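Local coordinates for uncharacterized protein (Enterococcus faecalis, PDB 3L1W) that is of unestablished function but has the DNase I-like endonuclease/exonuclease/phosphatase fold and may act as a 3'-5' RNA exonuclease, at residues A4-R9 with R237-H242; D166-S171 with E212-I217; E72-L77 with P109-W114; G89-S94 with M145-E150. All blocks are in the same frame, centred on the assembly; numbering follows the deposited sequence.

Contact 1: residues A4-R9 with R237-H242; sequences ATYNVR and RFPSDH
Asn7 lies flat against the imidazole of His242. The amide and ring planes are 11° apart, and Asn7 CB stands 3.5 Å from the centroid of the His242 ring, almost on the ring normal, a CH-pi contact. The amide's polar atoms serve other partners: ND2 bonds to Asp166 and Glu43, while Asn7 OD1 accepts from Arg9 N at 3.0 Å, closing an Asx turn. With CB directed at His242 and CG anti to the backbone N (chi1 179°), the amide continues over the ring toward NE2. Ser240 reaches back to the strand end, its OG donating to Asn7 O at 2.6 Å, in the carbonyl plane and on a lone pair. The ring edge of Tyr6 faces the backbone of His242, with CE1 of Tyr6 3.4 Å from His242 O, and a water joins that oxygen to Tyr6 OH and Ser240 N. Arg9 runs roughly perpendicular to Asp241; its NH1 is a long 4.0 Å from Asp241 OD2, out of the guanidinium plane, and its firmer salt bridge is to Asp15. Ser240-Asp241-His242 matches a signature of DNase I-like enzymes. Stacked on Asn7 and bonded through ND1 to Asp215, His242 is consistent with their catalytic His-Asp pair.

Contact 2: residues D166-S171 with E212-I217; sequences DFNAES and EEIDYI
Asp166 and Asp215 form an antiparallel, non-hydrogen-bonded beta pair, CA atoms 4.3 Å apart, where the chain leaving strand 161-164 runs beside the start of strand 215-220. Residues 166-168, after Gly165, spell the Gly-Asp-Phe-Asn signature of the DNase I-like fold, and the pair lies in one of its two sheets. Both aspartates point from the same sheet face and their carboxylates come close, Asp166 OD2 4.0 Å from Asp215 OD1; each OD2 has partners, Asn7 for Asp166, Thr198 and His242 for Asp215. This grouping resembles the active-site cluster of the family and is probably its counterpart here.

Past the pair, Phe167 N donates to Ile214 O at 2.8 Å, while Asp166 OD1 accepts from Asn168 N at 2.9 Å in an Asx turn that bends the loop. On the other side of the strand, Tyr216 turns its edge to the face of Phe167 in a T-shaped stack, centroids 5.3 Å apart and planes at 63°. Farther out, the bend of Glu170 at chi2 (-84°) folds its carboxylate back to Glu213 N, which makes two weak bonds to it. Glu212 brings a further acidic group close, and a water donates to both Glu170 OE2 and Glu212 OE1, probably easing their repulsion. Tyr216 OH donates to Glu213 O at 2.8 Å, approaching 47° out of the carbonyl plane.

Contact 3: residues E72-L77 with P109-W114; sequences EGLAIL and PRIALW. With EDO (1,2-ethanediol), chain K.
Leu74 and Leu113 interlock through different first torsions. In Leu74, CG is anti to the carbonyl carbon (chi1 -57°), and the extended branch carries CD1 across to the opposing strand, where it lies 3.4 Å from Ile111 O. Leu113 instead places CG anti to its own backbone N (chi1 173°), which sends CD2 against the backbone of residues 74-76; it reaches Leu74 O at 3.6 Å and touches Ala75 CA nearby. Each leucine therefore spends a methyl on the main chain opposite, and their CB groups pass alongside. Leu74 and Ile111 lie antiparallel alongside one another, with CD1 of Leu74 3.9 Å from CG1 of Ile111. At the far end Ile76 meets Leu113 at a slant, its CG1 3.9 Å from CD2 of Leu113.

The two strands belong to different sheets: 73-78 to one, 111-119 to the other, so this is packing between the layers of the beta sandwich at the centre of the DNase I-like fold. Their segment axes approach to 7.4 Å and diverge by 13°, nearly parallel, and side chains pack on side chains and on main chain, without hydrogen bonds between the segments. Leu113 N is buried here with no polar partner in the model; Leu74 CD1 is 3.9 Å from it.

Just before the two strands begin, a water donates to Glu72 OE2 and accepts a weak bond from Arg110, whose NE makes a salt bridge to Asp134. Trp114 faces away from strand 73-78, and its NE1 donates to O2 of a bound 1,2-ethanediol at 2.9 Å, the oxygen lying at the indole edge.

Contact 4: residues G89-S94 with M145-E150; sequences GYFWLS and MTVILE. With EDO (1,2-ethanediol), chain K.
Val147 projects from its helix onto the chain just past strand 83-92. Its CB lies 4.2 Å from Leu93 CA, and beyond it both methyls meet carbonyl oxygens. CG1, anti to the backbone N (chi1 177°), comes to 3.7 Å from Trp92 O and also nears Ser94 O; Val147 CG2 meets Ser94 O at 3.6 Å. The branched end is thus set against the main chain of residues 92-94, and that stretch is curled: Leu93 is the centre of an inverse gamma turn, with a weak bond of 3.0 Å from Ser94 N to Trp92 O.

This is helix-on-sheet packing in the layered alpha/beta sandwich of the DNase I-like family. Helix 138-151 covers the face of the sheet on which Phe91 points, while Trp92 points away from the helix. The axes of strand 89-92 and helix 145-150 approach to 9.8 Å with 139° between their directions.

One residue on, Ile148 works through CG1, 3.6 Å from Leu93 CD2, and its other neighbours include Ile129 of strand 126-132. Phe91 presents a ring edge to the helix, CE1 standing 4.0 Å from Ile148 CA. Its CG sits between the backbone N and the carbonyl carbon (chi1 53°), directing the ring to the helix. A 1,2-ethanediol, probably from the crystallisation liquor, lies by Phe91 CD2, and its O2 makes a weak bond to Tyr90 O.

In the fold
From the N terminus, strand 2-7 opens contact 1, which closes last, when the loop before strand 245-251 returns; the other three lie within that span. Contact 3 opens at strand 73-78 and joins the two sheets on reaching 111-119. Before it closes, strand 83-92 opens contact 4, so the two cross along the chain, and backbone bonds between neighbouring strands 83-92 and 111-119 couple them. Contact 4 closes on helix 138-151, tying a helical layer to the second sheet. Contact 2 then follows in series within that sheet. It touches contact 4 through Phe167 and Met145, and meets contact 1 through polar side chains, joining strand ends of the two sheets.

Contact 1: residues A4-R9 with R237-H242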
# COMPACT_ATOMS: atom_id res chain seq x y z
N ALA A 4 2.59 5.09 -11.45
CA ALA A 4 1.72 5.95 -10.64
C ALA A 4 1.81 7.40 -11.08
O ALA A 4 2.74 7.79 -11.78
CB ALA A 4 2.12 5.84 -9.17
N THR A 5 0.83 8.18 -10.66
CA THR A 5 0.89 9.62 -10.81
C THR A 5 0.53 10.24 -9.46
O THR A 5 -0.31 9.72 -8.73
CB THR A 5 -0.03 10.13 -11.95
OG1 THR A 5 0.02 11.56 -12.02
CG2 THR A 5 -1.48 9.68 -11.74
N TYR A 6 1.19 11.34 -9.11
CA TYR A 6 0.99 11.93 -7.79
C TYR A 6 1.23 13.43 -7.88
O TYR A 6 2.35 13.88 -8.16
CB TYR A 6 1.97 11.29 -6.81
CG TYR A 6 1.75 11.53 -5.33
CD1 TYR A 6 0.53 12.01 -4.84
CD2 TYR A 6 2.76 11.25 -4.41
CE1 TYR A 6 0.33 12.20 -3.48
CE2 TYR A 6 2.57 11.44 -3.05
CZ TYR A 6 1.36 11.91 -2.59
OH TYR A 6 1.21 12.10 -1.22
N ASN A 7 0.17 14.20 -7.67
CA ASN A 7 0.28 15.63 -7.53
C ASN A 7 0.61 15.89 -6.08
O ASN A 7 -0.22 15.63 -5.19
CB ASN A 7 -1.04 16.31 -7.93
CG ASN A 7 -0.99 17.82 -7.80
OD1 ASN A 7 -0.37 18.36 -6.89
ND2 ASN A 7 -1.67 18.51 -8.71
N VAL A 8 1.84 16.37 -5.82
CA VAL A 8 2.35 16.44 -4.46
C VAL A 8 2.10 17.76 -3.75
O VAL A 8 2.56 17.93 -2.61
CB VAL A 8 3.86 16.07 -4.38
CG1 VAL A 8 4.08 14.65 -4.88
CG2 VAL A 8 4.72 17.09 -5.14
N ARG A 9 1.36 18.65 -4.41
CA ARG A 9 1.01 19.99 -3.90
C ARG A 9 2.20 20.96 -3.86
O ARG A 9 3.19 20.75 -3.14
CB ARG A 9 0.30 19.91 -2.54
CG ARG A 9 0.07 21.27 -1.85
CD ARG A 9 -0.95 22.15 -2.56
NE ARG A 9 -1.31 23.27 -1.69
CZ ARG A 9 -2.16 24.24 -2.01
NH1 ARG A 9 -2.74 24.25 -3.21
NH2 ARG A 9 -2.42 25.22 -1.14
N ARG A 237 -3.41 13.43 8.82
CA ARG A 237 -3.30 14.34 7.68
C ARG A 237 -2.90 13.52 6.47
O ARG A 237 -2.40 12.41 6.60
CB ARG A 237 -2.23 15.40 7.94
CG ARG A 237 -2.57 16.34 9.05
CD ARG A 237 -1.50 17.40 9.25
NE ARG A 237 -1.98 18.47 10.12
CZ ARG A 237 -1.29 19.56 10.42
NH1 ARG A 237 -0.08 19.75 9.92
NH2 ARG A 237 -1.82 20.48 11.23
N PHE A 238 -3.12 14.08 5.28
CA PHE A 238 -2.65 13.43 4.07
C PHE A 238 -1.39 14.15 3.63
O PHE A 238 -1.30 15.37 3.79
CB PHE A 238 -3.71 13.49 2.97
CG PHE A 238 -4.93 12.65 3.26
CD1 PHE A 238 -4.80 11.29 3.54
CD2 PHE A 238 -6.20 13.21 3.21
CE1 PHE A 238 -5.94 10.51 3.79
CE2 PHE A 238 -7.33 12.44 3.46
CZ PHE A 238 -7.20 11.10 3.74
N PRO A 239 -0.42 13.41 3.10
CA PRO A 239 0.86 14.01 2.69
C PRO A 239 0.69 15.03 1.56
O PRO A 239 1.49 15.94 1.46
CB PRO A 239 1.69 12.81 2.23
CG PRO A 239 1.06 11.62 2.89
CD PRO A 239 -0.41 11.94 2.92
N SER A 240 -0.33 14.86 0.71
CA SER A 240 -0.67 15.84 -0.32
C SER A 240 -2.18 16.02 -0.30
O SER A 240 -2.89 15.23 0.36
CB SER A 240 -0.24 15.36 -1.71
OG SER A 240 -0.65 16.31 -2.70
N ASP A 241 -2.69 17.03 -1.01
CA ASP A 241 -4.14 17.20 -1.12
C ASP A 241 -4.74 16.34 -2.24
O ASP A 241 -5.95 16.36 -2.46
CB ASP A 241 -4.57 18.68 -1.23
CG ASP A 241 -3.91 19.43 -2.39
OD1 ASP A 241 -3.06 18.86 -3.10
OD2 ASP A 241 -4.25 20.62 -2.56
N HIS A 242 -3.87 15.60 -2.93
CA HIS A 242 -4.31 14.50 -3.80
C HIS A 242 -3.85 13.18 -3.22
O HIS A 242 -2.82 13.11 -2.56
CB HIS A 242 -3.65 14.60 -5.18
CG HIS A 242 -4.01 15.82 -5.96
ND1 HIS A 242 -4.59 15.76 -7.21
CD2 HIS A 242 -3.81 17.13 -5.70
CE1 HIS A 242 -4.77 16.98 -7.67
NE2 HIS A 242 -4.29 17.84 -6.78
O HOH W 1 -1.41 12.07 -0.36
O HOH W 2 -2.19 20.06 -5.33

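Contact 2: residues D166-S171 with E212-I217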
# COMPACT_ATOMS: atom_id res chain seq x y z
N ASP A 166 -2.67 15.10 -13.67
CA ASP A 166 -3.75 15.88 -13.12
C ASP A 166 -4.44 16.64 -14.26
O ASP A 166 -3.89 17.61 -14.80
CB ASP A 166 -3.17 16.83 -12.08
CG ASP A 166 -4.22 17.68 -11.40
OD1 ASP A 166 -5.38 17.73 -11.88
OD2 ASP A 166 -3.88 18.31 -10.38
N PHE A 167 -5.63 16.18 -14.63
CA PHE A 167 -6.37 16.78 -15.74
C PHE A 167 -7.16 17.99 -15.29
O PHE A 167 -7.67 18.74 -16.13
CB PHE A 167 -7.33 15.76 -16.38
CG PHE A 167 -6.65 14.74 -17.24
CD1 PHE A 167 -7.04 14.54 -18.56
CD2 PHE A 167 -5.62 13.97 -16.74
CE1 PHE A 167 -6.41 13.59 -19.35
CE2 PHE A 167 -4.98 13.03 -17.53
CZ PHE A 167 -5.38 12.84 -18.83
N ASN A 168 -7.27 18.19 -13.98
CA ASN A 168 -8.11 19.26 -13.45
C ASN A 168 -9.53 19.21 -14.01
O ASN A 168 -10.21 20.24 -14.09
CB ASN A 168 -7.49 20.64 -13.72
CG ASN A 168 -6.64 21.15 -12.56
OD1 ASN A 168 -7.05 21.05 -11.40
ND2 ASN A 168 -5.47 21.70 -12.86
N ALA A 169 -10.00 18.01 -14.36
CA ALA A 169 -11.31 17.88 -15.00
C ALA A 169 -12.01 16.61 -14.54
O ALA A 169 -11.43 15.54 -14.58
CB ALA A 169 -11.17 17.85 -16.52
N GLU A 170 -13.27 16.75 -14.12
CA GLU A 170 -14.11 15.59 -13.83
C GLU A 170 -14.45 14.87 -15.14
O GLU A 170 -14.27 15.42 -16.22
CB GLU A 170 -15.38 15.99 -13.08
CG GLU A 170 -15.13 16.78 -11.79
CD GLU A 170 -14.85 15.91 -10.57
OE1 GLU A 170 -15.30 14.74 -10.52
OE2 GLU A 170 -14.18 16.41 -9.64
N SER A 171 -14.95 13.64 -15.02
CA SER A 171 -15.04 12.72 -16.17
C SER A 171 -15.86 13.21 -17.36
O SER A 171 -15.67 12.74 -18.49
CB SER A 171 -15.57 11.37 -15.71
OG SER A 171 -16.90 11.51 -15.23
N GLU A 212 -12.92 14.84 -5.53
CA GLU A 212 -12.93 15.19 -6.95
C GLU A 212 -12.12 14.16 -7.74
O GLU A 212 -11.05 13.74 -7.30
CB GLU A 212 -12.37 16.59 -7.15
CG GLU A 212 -13.15 17.67 -6.41
CD GLU A 212 -12.63 19.07 -6.68
OE1 GLU A 212 -12.00 19.28 -7.74
OE2 GLU A 212 -12.83 19.96 -5.83
N GLU A 213 -12.64 13.75 -8.89
CA GLU A 213 -11.94 12.83 -9.77
C GLU A 213 -11.21 13.63 -10.84
O GLU A 213 -11.74 13.87 -11.93
CB GLU A 213 -12.92 11.86 -10.44
CG GLU A 213 -13.66 10.97 -9.47
CD GLU A 213 -14.79 10.19 -10.12
OE1 GLU A 213 -14.95 10.27 -11.35
OE2 GLU A 213 -15.52 9.50 -9.38
N ILE A 214 -9.99 14.06 -10.53
CA ILE A 214 -9.27 14.92 -11.46
C ILE A 214 -7.93 14.36 -11.94
O ILE A 214 -7.37 14.84 -12.92
CB ILE A 214 -9.08 16.36 -10.90
CG1 ILE A 214 -8.32 16.35 -9.57
CG2 ILE A 214 -10.45 17.06 -10.76
CD1 ILE A 214 -8.06 17.77 -9.03
N ASP A 215 -7.45 13.31 -11.27
CA ASP A 215 -6.21 12.64 -11.69
C ASP A 215 -6.57 11.36 -12.43
O ASP A 215 -7.50 10.67 -12.03
CB ASP A 215 -5.35 12.31 -10.48
CG ASP A 215 -4.97 13.53 -9.69
OD1 ASP A 215 -4.13 14.31 -10.18
OD2 ASP A 215 -5.53 13.73 -8.59
N TYR A 216 -5.82 11.05 -13.49
CA TYR A 216 -6.13 9.94 -14.38
C TYR A 216 -4.88 9.23 -14.87
O TYR A 216 -3.82 9.84 -15.03
CB TYR A 216 -6.91 10.43 -15.60
CG TYR A 216 -8.28 10.94 -15.26
CD1 TYR A 216 -9.41 10.14 -15.44
CD2 TYR A 216 -8.46 12.21 -14.73
CE1 TYR A 216 -10.67 10.61 -15.11
CE2 TYR A 216 -9.71 12.67 -14.38
CZ TYR A 216 -10.81 11.87 -14.58
OH TYR A 216 -12.05 12.34 -14.25
N ILE A 217 -5.04 7.93 -15.13
CA ILE A 217 -4.04 7.17 -15.86
C ILE A 217 -4.72 6.61 -17.10
O ILE A 217 -5.52 5.68 -17.01
CB ILE A 217 -3.43 6.05 -15.00
CG1 ILE A 217 -2.68 6.64 -13.81
CG2 ILE A 217 -2.50 5.16 -15.84
CD1 ILE A 217 -2.06 5.56 -12.88
O HOH W 3 -15.80 12.65 -12.35
O HOH W 4 -13.48 19.03 -9.82

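Contact 3: residues E72-L77 with P109-W114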
# COMPACT_ATOMS: atom_id res chain seq x y z
N GLU A 72 7.50 26.52 -11.11
CA GLU A 72 6.81 25.27 -10.75
C GLU A 72 6.93 24.30 -11.91
O GLU A 72 6.78 24.68 -13.08
CB GLU A 72 5.34 25.55 -10.43
CG GLU A 72 4.51 24.31 -10.14
CD GLU A 72 3.04 24.62 -9.94
OE1 GLU A 72 2.72 25.74 -9.48
OE2 GLU A 72 2.20 23.74 -10.22
N GLY A 73 7.19 23.03 -11.61
CA GLY A 73 7.48 22.08 -12.66
C GLY A 73 6.85 20.71 -12.49
O GLY A 73 6.02 20.48 -11.61
N LEU A 74 7.27 19.81 -13.37
CA LEU A 74 6.82 18.43 -13.38
C LEU A 74 8.04 17.55 -13.25
O LEU A 74 9.16 17.96 -13.55
CB LEU A 74 6.13 18.12 -14.71
CG LEU A 74 4.94 18.98 -15.11
CD1 LEU A 74 4.41 18.56 -16.47
CD2 LEU A 74 3.84 18.92 -14.04
N ALA A 75 7.83 16.31 -12.80
CA ALA A 75 8.92 15.35 -12.77
C ALA A 75 8.41 13.99 -13.18
O ALA A 75 7.22 13.68 -13.05
CB ALA A 75 9.54 15.28 -11.35
N ILE A 76 9.32 13.18 -13.70
CA ILE A 76 9.05 11.76 -13.84
C ILE A 76 10.13 11.05 -13.06
O ILE A 76 11.31 11.19 -13.36
CB ILE A 76 9.06 11.30 -15.30
CG1 ILE A 76 7.98 12.04 -16.09
CG2 ILE A 76 8.81 9.78 -15.37
CD1 ILE A 76 8.02 11.77 -17.59
N LEU A 77 9.73 10.35 -12.01
CA LEU A 77 10.66 9.56 -11.21
C LEU A 77 10.65 8.16 -11.79
O LEU A 77 9.60 7.63 -12.13
CB LEU A 77 10.20 9.51 -9.75
CG LEU A 77 10.00 10.84 -9.04
CD1 LEU A 77 9.55 10.63 -7.60
CD2 LEU A 77 11.28 11.67 -9.09
N PRO A 109 1.73 29.84 -17.90
CA PRO A 109 2.45 28.85 -18.70
C PRO A 109 2.21 27.46 -18.13
O PRO A 109 2.13 27.30 -16.91
CB PRO A 109 3.92 29.26 -18.52
CG PRO A 109 3.88 30.68 -18.06
CD PRO A 109 2.64 30.79 -17.24
N ARG A 110 2.04 26.48 -19.01
CA ARG A 110 1.89 25.10 -18.61
C ARG A 110 2.79 24.29 -19.51
O ARG A 110 2.96 24.62 -20.69
CB ARG A 110 0.45 24.61 -18.79
CG ARG A 110 -0.55 25.28 -17.89
CD ARG A 110 -0.60 24.62 -16.54
NE ARG A 110 -1.45 25.37 -15.62
CZ ARG A 110 -1.65 25.04 -14.36
NH1 ARG A 110 -1.08 23.96 -13.86
NH2 ARG A 110 -2.44 25.79 -13.59
N ILE A 111 3.38 23.23 -18.97
CA ILE A 111 4.20 22.37 -19.80
C ILE A 111 3.71 20.94 -19.74
O ILE A 111 2.96 20.55 -18.84
CB ILE A 111 5.68 22.40 -19.38
CG1 ILE A 111 5.84 21.93 -17.93
CG2 ILE A 111 6.27 23.80 -19.58
CD1 ILE A 111 7.25 21.46 -17.60
N ALA A 112 4.12 20.16 -20.72
CA ALA A 112 4.06 18.72 -20.61
C ALA A 112 5.48 18.20 -20.62
O ALA A 112 6.35 18.72 -21.33
CB ALA A 112 3.26 18.11 -21.75
N LEU A 113 5.71 17.16 -19.82
CA LEU A 113 7.01 16.52 -19.72
C LEU A 113 6.81 15.09 -20.17
O LEU A 113 5.91 14.40 -19.68
CB LEU A 113 7.50 16.56 -18.27
CG LEU A 113 8.78 15.79 -17.92
CD1 LEU A 113 9.98 16.33 -18.71
CD2 LEU A 113 9.07 15.79 -16.40
N TRP A 114 7.64 14.61 -21.10
CA TRP A 114 7.49 13.24 -21.57
C TRP A 114 8.81 12.48 -21.55
O TRP A 114 9.90 13.09 -21.52
CB TRP A 114 6.86 13.23 -22.97
CG TRP A 114 7.72 13.94 -23.98
CD1 TRP A 114 7.66 15.26 -24.33
CD2 TRP A 114 8.78 13.36 -24.76
NE1 TRP A 114 8.62 15.54 -25.28
CE2 TRP A 114 9.32 14.39 -25.56
CE3 TRP A 114 9.33 12.08 -24.85
CZ2 TRP A 114 10.38 14.18 -26.44
CZ3 TRP A 114 10.38 11.87 -25.72
CH2 TRP A 114 10.89 12.91 -26.51
C1 EDO K . 8.56 18.11 -28.97
O1 EDO K . 8.35 16.97 -29.82
C2 EDO K . 8.29 17.69 -27.53
O2 EDO K . 9.40 18.00 -26.67
O HOH W 5 -0.23 24.61 -10.83

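Contact 4: residues G89-S94 with M145-E150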
# COMPACT_ATOMS: atom_id res chain seq x y z
N GLY A 89 11.77 14.92 -23.21
CA GLY A 89 11.58 16.28 -23.66
C GLY A 89 10.42 16.94 -22.95
O GLY A 89 9.73 16.31 -22.14
N TYR A 90 10.24 18.22 -23.24
CA TYR A 90 9.09 18.94 -22.73
C TYR A 90 8.77 20.12 -23.63
O TYR A 90 9.59 20.55 -24.44
CB TYR A 90 9.34 19.42 -21.30
CG TYR A 90 10.39 20.49 -21.13
CD1 TYR A 90 10.03 21.81 -20.88
CD2 TYR A 90 11.74 20.18 -21.18
CE1 TYR A 90 10.98 22.79 -20.70
CE2 TYR A 90 12.71 21.16 -21.01
CZ TYR A 90 12.32 22.46 -20.76
OH TYR A 90 13.27 23.44 -20.59
N PHE A 91 7.54 20.61 -23.50
CA PHE A 91 7.09 21.71 -24.34
C PHE A 91 5.95 22.43 -23.63
O PHE A 91 5.35 21.90 -22.70
CB PHE A 91 6.64 21.20 -25.71
CG PHE A 91 5.62 20.10 -25.65
CD1 PHE A 91 4.27 20.39 -25.64
CD2 PHE A 91 6.01 18.77 -25.59
CE1 PHE A 91 3.33 19.37 -25.58
CE2 PHE A 91 5.08 17.75 -25.54
CZ PHE A 91 3.73 18.05 -25.53
N TRP A 92 5.68 23.64 -24.09
CA TRP A 92 4.61 24.46 -23.55
C TRP A 92 3.29 24.16 -24.23
O TRP A 92 3.24 23.87 -25.43
CB TRP A 92 4.99 25.95 -23.64
CG TRP A 92 5.94 26.30 -22.56
CD1 TRP A 92 5.63 26.82 -21.33
CD2 TRP A 92 7.36 26.11 -22.56
NE1 TRP A 92 6.77 26.97 -20.58
CE2 TRP A 92 7.85 26.54 -21.31
CE3 TRP A 92 8.28 25.62 -23.51
CZ2 TRP A 92 9.20 26.51 -20.98
CZ3 TRP A 92 9.62 25.59 -23.18
CH2 TRP A 92 10.07 26.03 -21.92
N LEU A 93 2.21 24.20 -23.46
CA LEU A 93 0.89 23.92 -23.97
C LEU A 93 0.28 25.19 -24.54
O LEU A 93 -0.71 25.72 -24.01
CB LEU A 93 0.01 23.32 -22.87
CG LEU A 93 0.63 22.14 -22.10
CD1 LEU A 93 -0.42 21.48 -21.20
CD2 LEU A 93 1.22 21.09 -23.03
N SER A 94 0.87 25.66 -25.63
CA SER A 94 0.59 26.98 -26.18
C SER A 94 0.64 26.92 -27.69
O SER A 94 0.83 25.85 -28.27
CB SER A 94 1.64 27.96 -25.70
OG SER A 94 2.87 27.72 -26.36
N MSE A 145 -4.67 20.01 -23.90
CA MSE A 145 -4.56 18.62 -24.29
C MSE A 145 -4.45 18.50 -25.80
O MSE A 145 -3.78 17.60 -26.31
CB MSE A 145 -5.76 17.81 -23.77
CG MSE A 145 -5.77 16.36 -24.23
SE MSE A 145 -4.19 15.36 -23.64
CE MSE A 145 -4.45 15.55 -21.73
N THR A 146 -5.09 19.42 -26.52
CA THR A 146 -4.99 19.45 -27.98
C THR A 146 -3.53 19.63 -28.39
O THR A 146 -3.04 18.96 -29.30
CB THR A 146 -5.88 20.56 -28.56
OG1 THR A 146 -7.26 20.26 -28.27
CG2 THR A 146 -5.71 20.66 -30.08
N VAL A 147 -2.83 20.53 -27.71
CA VAL A 147 -1.41 20.74 -27.98
C VAL A 147 -0.59 19.48 -27.68
O VAL A 147 0.26 19.09 -28.47
CB VAL A 147 -0.85 21.94 -27.20
CG1 VAL A 147 0.66 22.08 -27.44
CG2 VAL A 147 -1.57 23.21 -27.60
N ILE A 148 -0.85 18.83 -26.54
CA ILE A 148 -0.15 17.57 -26.25
C ILE A 148 -0.35 16.56 -27.37
O ILE A 148 0.60 15.96 -27.87
CB ILE A 148 -0.64 16.94 -24.92
CG1 ILE A 148 -0.32 17.88 -23.76
CG2 ILE A 148 -0.02 15.54 -24.70
CD1 ILE A 148 -0.71 17.33 -22.40
N LEU A 149 -1.60 16.37 -27.76
CA LEU A 149 -1.93 15.32 -28.73
C LEU A 149 -1.36 15.62 -30.11
O LEU A 149 -1.00 14.70 -30.85
CB LEU A 149 -3.43 15.09 -28.79
CG LEU A 149 -3.99 14.55 -27.47
CD1 LEU A 149 -5.50 14.35 -27.54
CD2 LEU A 149 -3.30 13.25 -27.09
N GLU A 150 -1.30 16.89 -30.47
CA GLU A 150 -0.73 17.29 -31.75
C GLU A 150 0.79 17.21 -31.71
O GLU A 150 1.43 16.66 -32.62
CB GLU A 150 -1.17 18.71 -32.10
CG GLU A 150 -2.66 18.82 -32.41
CD GLU A 150 -3.07 20.23 -32.81
OE1 GLU A 150 -2.24 21.16 -32.69
OE2 GLU A 150 -4.24 20.40 -33.24
C1 EDO K . 8.56 18.11 -28.97
O1 EDO K . 8.35 16.97 -29.82
C2 EDO K . 8.29 17.69 -27.53
O2 EDO K . 9.40 18.00 -26.67